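Local coordinates for Pre-mRNA splicing factor PRP8 (Cyanidioschyzon merolae, PDB 6NQI), which probably binds spliceosomal snRNAs and pre-mRNA introns as a core splicing factor, represented here by its RNase H-like domain, at residues I13-R21 with A111-M120; I154-A165 with E201-Q212. All coordinates share one frame; numbering follows the deposited sequence.

Contact 1 (I13-R21 with A111-M120); sequences IVDDRTAYR and AAAMPLQALM. With BME (beta-mercaptoethanol), chain C.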
loop_
_atom_site.group_PDB
_atom_site.type_symbol
_atom_site.label_atom_id
_atom_site.label_comp_id
_atom_site.label_asym_id
_atom_site.label_seq_id
_atom_site.Cartn_x
_atom_site.Cartn_y
_atom_site.Cartn_z
ATOM N N ILE A 13 -0.144 5.872 3.184
ATOM C CA ILE A 13 -0.340 6.041 1.752
ATOM C C ILE A 13 -1.378 5.006 1.287
ATOM O O ILE A 13 -1.164 3.789 1.406
ATOM C CB ILE A 13 0.980 5.876 0.986
ATOM C CG1 ILE A 13 2.166 6.579 1.671
ATOM C CG2 ILE A 13 0.822 6.477 -0.388
ATOM C CD1 ILE A 13 2.153 8.116 1.683
ATOM N N VAL A 14 -2.515 5.477 0.780
ATOM C CA VAL A 14 -3.596 4.593 0.382
ATOM C C VAL A 14 -3.745 4.633 -1.131
ATOM O O VAL A 14 -3.865 5.717 -1.724
ATOM C CB VAL A 14 -4.908 4.965 1.080
ATOM C CG1 VAL A 14 -5.923 3.788 0.911
ATOM C CG2 VAL A 14 -4.638 5.364 2.548
ATOM N N ASP A 15 -3.689 3.456 -1.755
ATOM C CA ASP A 15 -3.751 3.312 -3.210
ATOM C C ASP A 15 -4.790 2.244 -3.525
ATOM O O ASP A 15 -4.608 1.069 -3.177
ATOM C CB ASP A 15 -2.369 2.952 -3.774
ATOM C CG ASP A 15 -2.282 3.076 -5.293
ATOM O OD1 ASP A 15 -3.320 3.086 -5.981
ATOM O OD2 ASP A 15 -1.149 3.183 -5.819
ATOM N N ASP A 16 -5.883 2.643 -4.168
ATOM C CA ASP A 16 -6.932 1.697 -4.517
ATOM C C ASP A 16 -7.069 1.514 -6.021
ATOM O O ASP A 16 -8.004 0.860 -6.470
ATOM C CB ASP A 16 -8.265 2.123 -3.880
ATOM C CG ASP A 16 -8.856 3.371 -4.512
ATOM O OD1 ASP A 16 -8.126 4.102 -5.224
ATOM O OD2 ASP A 16 -10.056 3.635 -4.259
ATOM N N ARG A 17 -6.117 2.017 -6.797
ATOM C CA ARG A 17 -6.176 1.973 -8.252
ATOM C C ARG A 17 -6.236 0.551 -8.828
ATOM O O ARG A 17 -6.437 0.399 -10.042
ATOM C CB ARG A 17 -4.981 2.728 -8.815
ATOM C CG ARG A 17 -5.104 4.200 -8.619
ATOM C CD ARG A 17 -3.884 4.928 -9.102
ATOM N NE ARG A 17 -2.755 4.797 -8.184
ATOM C CZ ARG A 17 -1.625 5.486 -8.331
ATOM N NH1 ARG A 17 -1.517 6.334 -9.353
ATOM N NH2 ARG A 17 -0.622 5.348 -7.461
ATOM N N THR A 18 -6.049 -0.477 -8.003
ATOM C CA THR A 18 -6.238 -1.872 -8.380
ATOM C C THR A 18 -7.362 -2.503 -7.564
ATOM O O THR A 18 -7.314 -3.682 -7.195
ATOM C CB THR A 18 -4.946 -2.669 -8.197
ATOM O OG1 THR A 18 -4.539 -2.622 -6.821
ATOM C CG2 THR A 18 -3.852 -2.144 -9.103
ATOM N N ALA A 19 -8.423 -1.749 -7.309
ATOM C CA ALA A 19 -9.518 -2.361 -6.578
ATOM C C ALA A 19 -10.401 -3.178 -7.518
ATOM O O ALA A 19 -10.949 -4.210 -7.113
ATOM C CB ALA A 19 -10.321 -1.287 -5.844
ATOM N N TYR A 20 -10.553 -2.729 -8.757
ATOM C CA TYR A 20 -11.166 -3.509 -9.817
ATOM C C TYR A 20 -10.098 -3.938 -10.810
ATOM O O TYR A 20 -9.459 -3.090 -11.437
ATOM C CB TYR A 20 -12.273 -2.740 -10.539
ATOM C CG TYR A 20 -12.756 -3.466 -11.770
ATOM C CD1 TYR A 20 -13.598 -4.575 -11.670
ATOM C CD2 TYR A 20 -12.374 -3.046 -13.031
ATOM C CE1 TYR A 20 -14.037 -5.249 -12.798
ATOM C CE2 TYR A 20 -12.810 -3.705 -14.157
ATOM C CZ TYR A 20 -13.640 -4.807 -14.043
ATOM O OH TYR A 20 -14.054 -5.455 -15.193
ATOM N N ARG A 21 -9.929 -5.246 -10.979
ATOM C CA ARG A 21 -9.108 -5.756 -12.068
ATOM C C ARG A 21 -9.979 -6.663 -12.924
ATOM O O ARG A 21 -10.693 -7.516 -12.377
ATOM C CB ARG A 21 -7.870 -6.522 -11.559
ATOM C CG ARG A 21 -6.776 -5.610 -10.957
ATOM C CD ARG A 21 -5.431 -6.328 -10.806
ATOM N NE ARG A 21 -5.551 -7.551 -10.031
ATOM C CZ ARG A 21 -4.698 -8.559 -10.114
ATOM N NH1 ARG A 21 -3.667 -8.473 -10.947
ATOM N NH2 ARG A 21 -4.886 -9.651 -9.382
ATOM N N ALA A 111 -0.804 11.146 -3.780
ATOM C CA ALA A 111 0.018 9.937 -3.755
ATOM C C ALA A 111 0.135 9.306 -5.133
ATOM O O ALA A 111 0.958 8.399 -5.311
ATOM C CB ALA A 111 -0.552 8.909 -2.772
ATOM N N ALA A 112 -0.579 9.861 -6.121
ATOM C CA ALA A 112 -0.560 9.329 -7.478
ATOM C C ALA A 112 0.860 9.195 -8.004
ATOM O O ALA A 112 1.203 8.195 -8.646
ATOM C CB ALA A 112 -1.389 10.231 -8.393
ATOM N N ALA A 113 1.704 10.193 -7.728
ATOM C CA ALA A 113 3.104 10.147 -8.128
ATOM C C ALA A 113 3.805 8.880 -7.651
ATOM O O ALA A 113 4.869 8.538 -8.181
ATOM C CB ALA A 113 3.837 11.375 -7.583
ATOM N N MET A 114 3.222 8.158 -6.689
ATOM C CA MET A 114 3.854 6.960 -6.144
ATOM C C MET A 114 3.149 5.691 -6.605
ATOM O O MET A 114 2.001 5.441 -6.207
ATOM C CB MET A 114 3.927 7.012 -4.613
ATOM C CG MET A 114 4.736 8.225 -4.102
ATOM S SD MET A 114 4.746 8.546 -2.313
ATOM C CE MET A 114 3.195 9.393 -2.037
ATOM N N PRO A 115 3.781 4.879 -7.469
ATOM C CA PRO A 115 3.125 3.671 -8.014
ATOM C C PRO A 115 3.170 2.506 -7.039
ATOM O O PRO A 115 3.814 1.477 -7.253
ATOM C CB PRO A 115 3.945 3.401 -9.275
ATOM C CG PRO A 115 5.320 3.825 -8.873
ATOM C CD PRO A 115 5.120 5.083 -8.051
ATOM N N LEU A 116 2.444 2.686 -5.934
ATOM C CA LEU A 116 2.322 1.646 -4.919
ATOM C C LEU A 116 1.566 0.432 -5.462
ATOM O O LEU A 116 1.861 -0.711 -5.081
ATOM C CB LEU A 116 1.630 2.236 -3.690
ATOM C CG LEU A 116 1.358 1.349 -2.493
ATOM C CD1 LEU A 116 2.656 0.872 -1.905
ATOM C CD2 LEU A 116 0.581 2.129 -1.468
ATOM N N GLN A 117 0.600 0.660 -6.362
ATOM C CA GLN A 117 -0.147 -0.446 -6.954
ATOM C C GLN A 117 0.772 -1.413 -7.699
ATOM O O GLN A 117 0.389 -2.566 -7.929
ATOM C CB GLN A 117 -1.192 0.062 -7.949
ATOM C CG GLN A 117 -0.630 1.051 -8.945
ATOM C CD GLN A 117 -1.624 1.445 -10.031
ATOM O OE1 GLN A 117 -2.694 0.847 -10.165
ATOM N NE2 GLN A 117 -1.254 2.436 -10.836
ATOM N N ALA A 118 1.967 -0.962 -8.105
ATOM C CA ALA A 118 2.901 -1.844 -8.793
ATOM C C ALA A 118 3.269 -3.062 -7.951
ATOM O O ALA A 118 3.764 -4.053 -8.500
ATOM C CB ALA A 118 4.153 -1.063 -9.210
ATOM N N LEU A 119 2.994 -3.040 -6.642
ATOM C CA LEU A 119 3.251 -4.242 -5.856
ATOM C C LEU A 119 2.442 -5.441 -6.355
ATOM O O LEU A 119 2.786 -6.591 -6.041
ATOM C CB LEU A 119 2.948 -3.990 -4.383
ATOM C CG LEU A 119 3.976 -3.083 -3.755
ATOM C CD1 LEU A 119 3.636 -2.812 -2.281
ATOM C CD2 LEU A 119 5.353 -3.710 -3.940
ATOM N N MET A 120 1.400 -5.194 -7.156
ATOM C CA MET A 120 0.634 -6.273 -7.764
ATOM C C MET A 120 1.519 -7.225 -8.547
ATOM O O MET A 120 1.100 -8.347 -8.838
ATOM C CB MET A 120 -0.427 -5.685 -8.702
ATOM C CG MET A 120 -1.589 -6.616 -9.012
ATOM S SD MET A 120 -2.453 -6.999 -7.494
ATOM C CE MET A 120 -1.965 -8.705 -7.246
HETATM C C1 BME C . -7.073 5.285 -2.231
HETATM C C2 BME C . -8.266 6.168 -1.918
HETATM O O1 BME C . -6.662 5.684 -3.514
HETATM S S2 BME C . -9.239 5.636 -0.488
#

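Contact 2 (I154-A165 with E201-Q212); sequences IASARFLLLLHA and ETDWRRLELELQ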
loop_
_atom_site.group_PDB
_atom_site.type_symbol
_atom_site.label_atom_id
_atom_site.label_comp_id
_atom_site.label_asym_id
_atom_site.label_seq_id
_atom_site.Cartn_x
_atom_site.Cartn_y
_atom_site.Cartn_z
ATOM N N ILE A 154 16.469 5.900 4.532
ATOM C CA ILE A 154 17.046 5.023 3.513
ATOM C C ILE A 154 16.104 3.872 3.187
ATOM O O ILE A 154 15.944 3.503 2.021
ATOM C CB ILE A 154 18.430 4.509 3.946
ATOM C CG1 ILE A 154 19.456 5.633 3.873
ATOM C CG2 ILE A 154 18.886 3.406 3.013
ATOM C CD1 ILE A 154 19.596 6.205 2.479
ATOM N N ALA A 155 15.497 3.264 4.211
ATOM C CA ALA A 155 14.538 2.186 3.981
ATOM C C ALA A 155 13.336 2.686 3.194
ATOM O O ALA A 155 12.878 2.035 2.241
ATOM C CB ALA A 155 14.081 1.610 5.319
ATOM N N SER A 156 12.834 3.859 3.567
ATOM C CA SER A 156 11.731 4.475 2.845
ATOM C C SER A 156 12.093 4.687 1.382
ATOM O O SER A 156 11.337 4.313 0.475
ATOM C CB SER A 156 11.393 5.809 3.525
ATOM O OG SER A 156 10.530 6.612 2.747
ATOM N N ALA A 157 13.260 5.296 1.138
ATOM C CA ALA A 157 13.699 5.579 -0.224
ATOM C C ALA A 157 13.904 4.295 -1.021
ATOM O O ALA A 157 13.629 4.251 -2.225
ATOM C CB ALA A 157 14.977 6.417 -0.187
ATOM N N ARG A 158 14.407 3.246 -0.369
ATOM C CA ARG A 158 14.626 1.971 -1.038
ATOM C C ARG A 158 13.307 1.378 -1.494
ATOM O O ARG A 158 13.168 0.919 -2.635
ATOM C CB ARG A 158 15.326 1.011 -0.087
ATOM C CG ARG A 158 15.767 -0.256 -0.744
ATOM C CD ARG A 158 16.505 -1.124 0.249
ATOM N NE ARG A 158 17.761 -0.541 0.698
ATOM C CZ ARG A 158 18.538 -1.099 1.617
ATOM N NH1 ARG A 158 18.182 -2.243 2.179
ATOM N NH2 ARG A 158 19.670 -0.510 1.975
ATOM N N PHE A 159 12.330 1.367 -0.590
ATOM C CA PHE A 159 10.988 0.919 -0.928
ATOM C C PHE A 159 10.445 1.712 -2.110
ATOM O O PHE A 159 9.898 1.136 -3.052
ATOM C CB PHE A 159 10.110 1.068 0.313
ATOM C CG PHE A 159 8.736 0.525 0.183
ATOM C CD1 PHE A 159 8.477 -0.800 0.506
ATOM C CD2 PHE A 159 7.687 1.336 -0.201
ATOM C CE1 PHE A 159 7.208 -1.309 0.421
ATOM C CE2 PHE A 159 6.404 0.824 -0.290
ATOM C CZ PHE A 159 6.173 -0.497 0.022
ATOM N N LEU A 160 10.630 3.033 -2.103
ATOM C CA LEU A 160 10.095 3.853 -3.190
ATOM C C LEU A 160 10.779 3.527 -4.521
ATOM O O LEU A 160 10.115 3.439 -5.569
ATOM C CB LEU A 160 10.248 5.333 -2.831
ATOM C CG LEU A 160 9.407 6.396 -3.555
ATOM C CD1 LEU A 160 7.921 6.074 -3.544
ATOM C CD2 LEU A 160 9.621 7.744 -2.916
ATOM N N LEU A 161 12.104 3.340 -4.494
ATOM C CA LEU A 161 12.844 2.969 -5.701
ATOM C C LEU A 161 12.367 1.630 -6.240
ATOM O O LEU A 161 12.243 1.446 -7.458
ATOM C CB LEU A 161 14.345 2.914 -5.407
ATOM C CG LEU A 161 15.243 2.468 -6.564
ATOM C CD1 LEU A 161 15.077 3.383 -7.771
ATOM C CD2 LEU A 161 16.696 2.405 -6.135
ATOM N N LEU A 162 12.082 0.690 -5.336
ATOM C CA LEU A 162 11.539 -0.606 -5.730
ATOM C C LEU A 162 10.183 -0.439 -6.390
ATOM O O LEU A 162 9.900 -1.086 -7.405
ATOM C CB LEU A 162 11.423 -1.522 -4.517
ATOM C CG LEU A 162 12.754 -2.154 -4.118
ATOM C CD1 LEU A 162 12.644 -2.828 -2.770
ATOM C CD2 LEU A 162 13.256 -3.130 -5.154
ATOM N N LEU A 163 9.332 0.426 -5.820
ATOM C CA LEU A 163 8.001 0.656 -6.381
ATOM C C LEU A 163 8.106 1.137 -7.825
ATOM O O LEU A 163 7.444 0.600 -8.732
ATOM C CB LEU A 163 7.255 1.691 -5.543
ATOM C CG LEU A 163 6.672 1.327 -4.176
ATOM C CD1 LEU A 163 5.805 2.464 -3.643
ATOM C CD2 LEU A 163 5.887 0.064 -4.201
ATOM N N HIS A 164 8.992 2.111 -8.071
ATOM C CA HIS A 164 9.101 2.645 -9.429
ATOM C C HIS A 164 9.736 1.645 -10.388
ATOM O O HIS A 164 9.367 1.591 -11.570
ATOM C CB HIS A 164 9.872 3.953 -9.427
ATOM C CG HIS A 164 9.053 5.115 -8.978
ATOM N ND1 HIS A 164 8.395 5.942 -9.863
ATOM C CD2 HIS A 164 8.765 5.580 -7.742
ATOM C CE1 HIS A 164 7.752 6.879 -9.192
ATOM N NE2 HIS A 164 7.959 6.680 -7.903
ATOM N N ALA A 165 10.699 0.852 -9.909
ATOM C CA ALA A 165 11.289 -0.168 -10.769
ATOM C C ALA A 165 10.259 -1.230 -11.147
ATOM O O ALA A 165 10.211 -1.682 -12.302
ATOM C CB ALA A 165 12.498 -0.797 -10.075
ATOM N N GLU A 201 23.265 -6.285 3.436
ATOM C CA GLU A 201 23.170 -4.897 2.993
ATOM C C GLU A 201 24.002 -4.624 1.752
ATOM O O GLU A 201 23.660 -3.729 0.978
ATOM C CB GLU A 201 23.606 -3.937 4.099
ATOM C CG GLU A 201 22.525 -3.548 5.086
ATOM C CD GLU A 201 21.358 -2.774 4.463
ATOM O OE1 GLU A 201 21.612 -1.888 3.617
ATOM O OE2 GLU A 201 20.192 -3.019 4.857
ATOM N N THR A 202 25.100 -5.355 1.551
ATOM C CA THR A 202 25.928 -5.120 0.369
ATOM C C THR A 202 25.155 -5.430 -0.910
ATOM O O THR A 202 25.200 -4.664 -1.883
ATOM C CB THR A 202 27.221 -5.938 0.450
ATOM O OG1 THR A 202 26.918 -7.296 0.789
ATOM C CG2 THR A 202 28.145 -5.358 1.504
ATOM N N ASP A 203 24.478 -6.578 -0.944
ATOM C CA ASP A 203 23.642 -6.906 -2.095
ATOM C C ASP A 203 22.496 -5.913 -2.265
ATOM O O ASP A 203 22.126 -5.591 -3.398
ATOM C CB ASP A 203 23.128 -8.339 -1.963
ATOM C CG ASP A 203 24.211 -9.374 -2.254
ATOM O OD1 ASP A 203 25.103 -9.105 -3.099
ATOM O OD2 ASP A 203 24.186 -10.442 -1.612
ATOM N N TRP A 204 21.937 -5.405 -1.158
ATOM C CA TRP A 204 20.930 -4.347 -1.241
ATOM C C TRP A 204 21.507 -3.089 -1.886
ATOM O O TRP A 204 20.842 -2.438 -2.696
ATOM C CB TRP A 204 20.360 -4.047 0.151
ATOM C CG TRP A 204 19.174 -4.932 0.531
ATOM C CD1 TRP A 204 19.047 -5.719 1.653
ATOM C CD2 TRP A 204 17.964 -5.114 -0.216
ATOM N NE1 TRP A 204 17.832 -6.377 1.641
ATOM C CE2 TRP A 204 17.156 -6.022 0.505
ATOM C CE3 TRP A 204 17.488 -4.600 -1.427
ATOM C CZ2 TRP A 204 15.914 -6.422 0.052
ATOM C CZ3 TRP A 204 16.256 -4.997 -1.870
ATOM C CH2 TRP A 204 15.479 -5.897 -1.134
ATOM N N ARG A 205 22.748 -2.736 -1.540
ATOM C CA ARG A 205 23.404 -1.571 -2.134
ATOM C C ARG A 205 23.619 -1.763 -3.633
ATOM O O ARG A 205 23.297 -0.884 -4.444
ATOM C CB ARG A 205 24.747 -1.350 -1.435
ATOM C CG ARG A 205 24.699 -0.926 0.028
ATOM C CD ARG A 205 26.076 -1.164 0.655
ATOM N NE ARG A 205 27.139 -0.315 0.123
ATOM C CZ ARG A 205 28.434 -0.564 0.290
ATOM N NH1 ARG A 205 28.823 -1.639 0.964
ATOM N NH2 ARG A 205 29.343 0.245 -0.231
ATOM N N ARG A 206 24.164 -2.919 -4.019
ATOM C CA ARG A 206 24.352 -3.196 -5.440
ATOM C C ARG A 206 23.021 -3.168 -6.175
ATOM O O ARG A 206 22.931 -2.661 -7.300
ATOM C CB ARG A 206 25.085 -4.519 -5.656
ATOM C CG ARG A 206 26.442 -4.565 -4.987
ATOM C CD ARG A 206 27.210 -5.797 -5.400
ATOM N NE ARG A 206 28.641 -5.638 -5.156
ATOM C CZ ARG A 206 29.568 -6.475 -5.605
ATOM N NH1 ARG A 206 29.212 -7.531 -6.325
ATOM N NH2 ARG A 206 30.849 -6.252 -5.344
ATOM N N LEU A 207 21.978 -3.717 -5.554
ATOM C CA LEU A 207 20.655 -3.716 -6.162
ATOM C C LEU A 207 20.144 -2.297 -6.361
ATOM O O LEU A 207 19.639 -1.954 -7.437
ATOM C CB LEU A 207 19.705 -4.503 -5.271
ATOM C CG LEU A 207 19.090 -5.745 -5.871
ATOM C CD1 LEU A 207 18.480 -6.574 -4.759
ATOM C CD2 LEU A 207 18.051 -5.302 -6.873
ATOM N N GLU A 208 20.276 -1.455 -5.327
ATOM C CA GLU A 208 19.902 -0.050 -5.441
ATOM C C GLU A 208 20.597 0.598 -6.624
ATOM O O GLU A 208 19.977 1.339 -7.397
ATOM C CB GLU A 208 20.243 0.701 -4.149
ATOM C CG GLU A 208 19.091 0.879 -3.168
ATOM C CD GLU A 208 19.492 1.623 -1.887
ATOM O OE1 GLU A 208 20.482 2.398 -1.904
ATOM O OE2 GLU A 208 18.806 1.434 -0.856
ATOM N N LEU A 209 21.895 0.332 -6.774
ATOM C CA LEU A 209 22.626 0.889 -7.908
ATOM C C LEU A 209 22.051 0.380 -9.233
ATOM O O LEU A 209 21.826 1.161 -10.164
ATOM C CB LEU A 209 24.120 0.557 -7.779
ATOM C CG LEU A 209 24.956 1.395 -6.792
ATOM C CD1 LEU A 209 26.330 0.775 -6.548
ATOM C CD2 LEU A 209 25.083 2.836 -7.246
ATOM N N GLU A 210 21.781 -0.927 -9.326
ATOM C CA GLU A 210 21.337 -1.515 -10.588
ATOM C C GLU A 210 19.921 -1.084 -10.990
ATOM O O GLU A 210 19.605 -1.091 -12.183
ATOM C CB GLU A 210 21.450 -3.042 -10.496
ATOM C CG GLU A 210 21.032 -3.853 -11.745
ATOM C CD GLU A 210 22.106 -3.984 -12.830
ATOM O OE1 GLU A 210 23.313 -3.974 -12.499
ATOM O OE2 GLU A 210 21.732 -4.144 -14.016
ATOM N N LEU A 211 19.076 -0.668 -10.041
ATOM C CA LEU A 211 17.668 -0.378 -10.307
ATOM C C LEU A 211 17.417 1.047 -10.805
ATOM O O LEU A 211 16.339 1.606 -10.545
ATOM C CB LEU A 211 16.829 -0.653 -9.056
ATOM C CG LEU A 211 16.599 -2.109 -8.631
ATOM C CD1 LEU A 211 15.885 -2.170 -7.310
ATOM C CD2 LEU A 211 15.757 -2.830 -9.667
ATOM N N GLN A 212 18.374 1.643 -11.516
ATOM C CA GLN A 212 18.174 2.893 -12.258
ATOM C C GLN A 212 17.620 4.050 -11.418
ATOM O O GLN A 212 17.887 4.162 -10.222
ATOM C CB GLN A 212 17.244 2.640 -13.453
ATOM C CG GLN A 212 17.371 1.234 -14.060
ATOM C CD GLN A 212 16.754 1.112 -15.444
ATOM O OE1 GLN A 212 15.657 0.577 -15.614
ATOM N NE2 GLN A 212 17.474 1.590 -16.444
#

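Contact 1 (I13-R21 with A111-M120)
Gln-117 lays its amide over one face of the Arg-17 guanidinium, the planes 6° apart and NE2 offset toward the rim; its CG, set between the backbone N and the carbonyl carbon (chi1 49°), brings the amide there. The Gln-117 OE1 also lies 3.4 Å from Thr-18 CG2, whereas Thr-18 OG1 bonds to Val-27 O. Farther along, Met-120 SD sits 3.8 Å above the centre of the Arg-21 guanidinium.

Polar bonds hold Arg-17 under this amide. The bond from Arg-17 NE to Asp-15 OD1 is 2.8 Å long and nearly straight at 169°, while NH2 completes the side-on grip by meeting OD2 from above the carboxylate plane. Arg-17 N also donates to Asp-15 OD1, from the face opposite to NE, closing an Asx turn. Two weak bonds tie this pair to the loop: Gln-117 N to Asp-15 OD2 (3.1 Å) and Arg-17 NH1 to Ala-112 O (3.4 Å).

Apolar contacts close the other end, where Ile-13 CG2 reaches Ala-111 CB at 3.7 Å and the Met-114 side chain crosses Ile-13 at about a right angle, its CE close to both CG2 and CD1. Asp-16 points away from the loop, and its OD1 accepts from beta-mercaptoethanol O1 at 2.8 Å. The loop between strand 107-108 and helix 123-130 thus packs against the first strand, which pairs antiparallel with 24-32 and parallel with 81-84, as in the RNase H fold.

Contact 2 (I154-A165 with E201-Q212)
The guanidinium of Arg-158 lies flat on Trp-204, centres 4.6 Å apart and planes 20° from parallel, with NH1 above the indole face and toward its rim. Two carboxylates meet the edge of the same guanidinium. Arg-158 NH2 reaches Glu-201 OE1 on its syn lone pair at 2.9 Å, with a weak bond from NH1 to Glu-201 OE2 beside it; NE bonds to Glu-208 OE2 on the anti side at 2.7 Å. Arg-158 carries its CG anti to the backbone N (chi1 -172°) and bends at chi3, which brings its buried guanidinium to the two carboxylates and the indole, and Trp-146 adds a further cation-pi contact. With a leucine in its place, Glu-201 and Glu-208 would probably be left without their shared positive partner and Trp-204 without its stacked cation.

Leucines take over toward the C-terminal ends. Leu-162 CD2 meets Leu-211 CD1 at 3.5 Å, Ala-165 CB lies 3.9 Å from Leu-211 CD2, and Leu-161 sets CD2 against Glu-208 O and CD1 against Leu-211 O.

The two helical segments cross at 46°, their axes 10.7 Å apart. Val-173 of helix 170-176 touches both Ala-165 and Leu-211, while Phe-159 of helix 152-168 meets Trp-31 of the sheet strand 24-32.

In the fold
Contact 1 and contact 2 illustrate how a sheet-based domain can be built outward from its centre. Contact 1 lies about 7 Å from the centre of the chain and contact 2 about 17 Å, with about 19 Å between their own centres. Helix 152-168 bridges them: Leu-119 CG packs 3.7 Å from Leu-163 CD2, and Pro-115 and Ala-113 meet the His-164 ring. Trp-31 forms a second link, touching Ile-13 of contact 1 and Phe-159 on helix 152-168, the helix that contact 2 uses. This is consistent with helix 201-210 forming an outer layer, joined to the sheet by way of helix 152-168. The bound beta-mercaptoethanol, probably from the crystallisation liquor, belongs to contact 1, beside Val-14 and Asp-16.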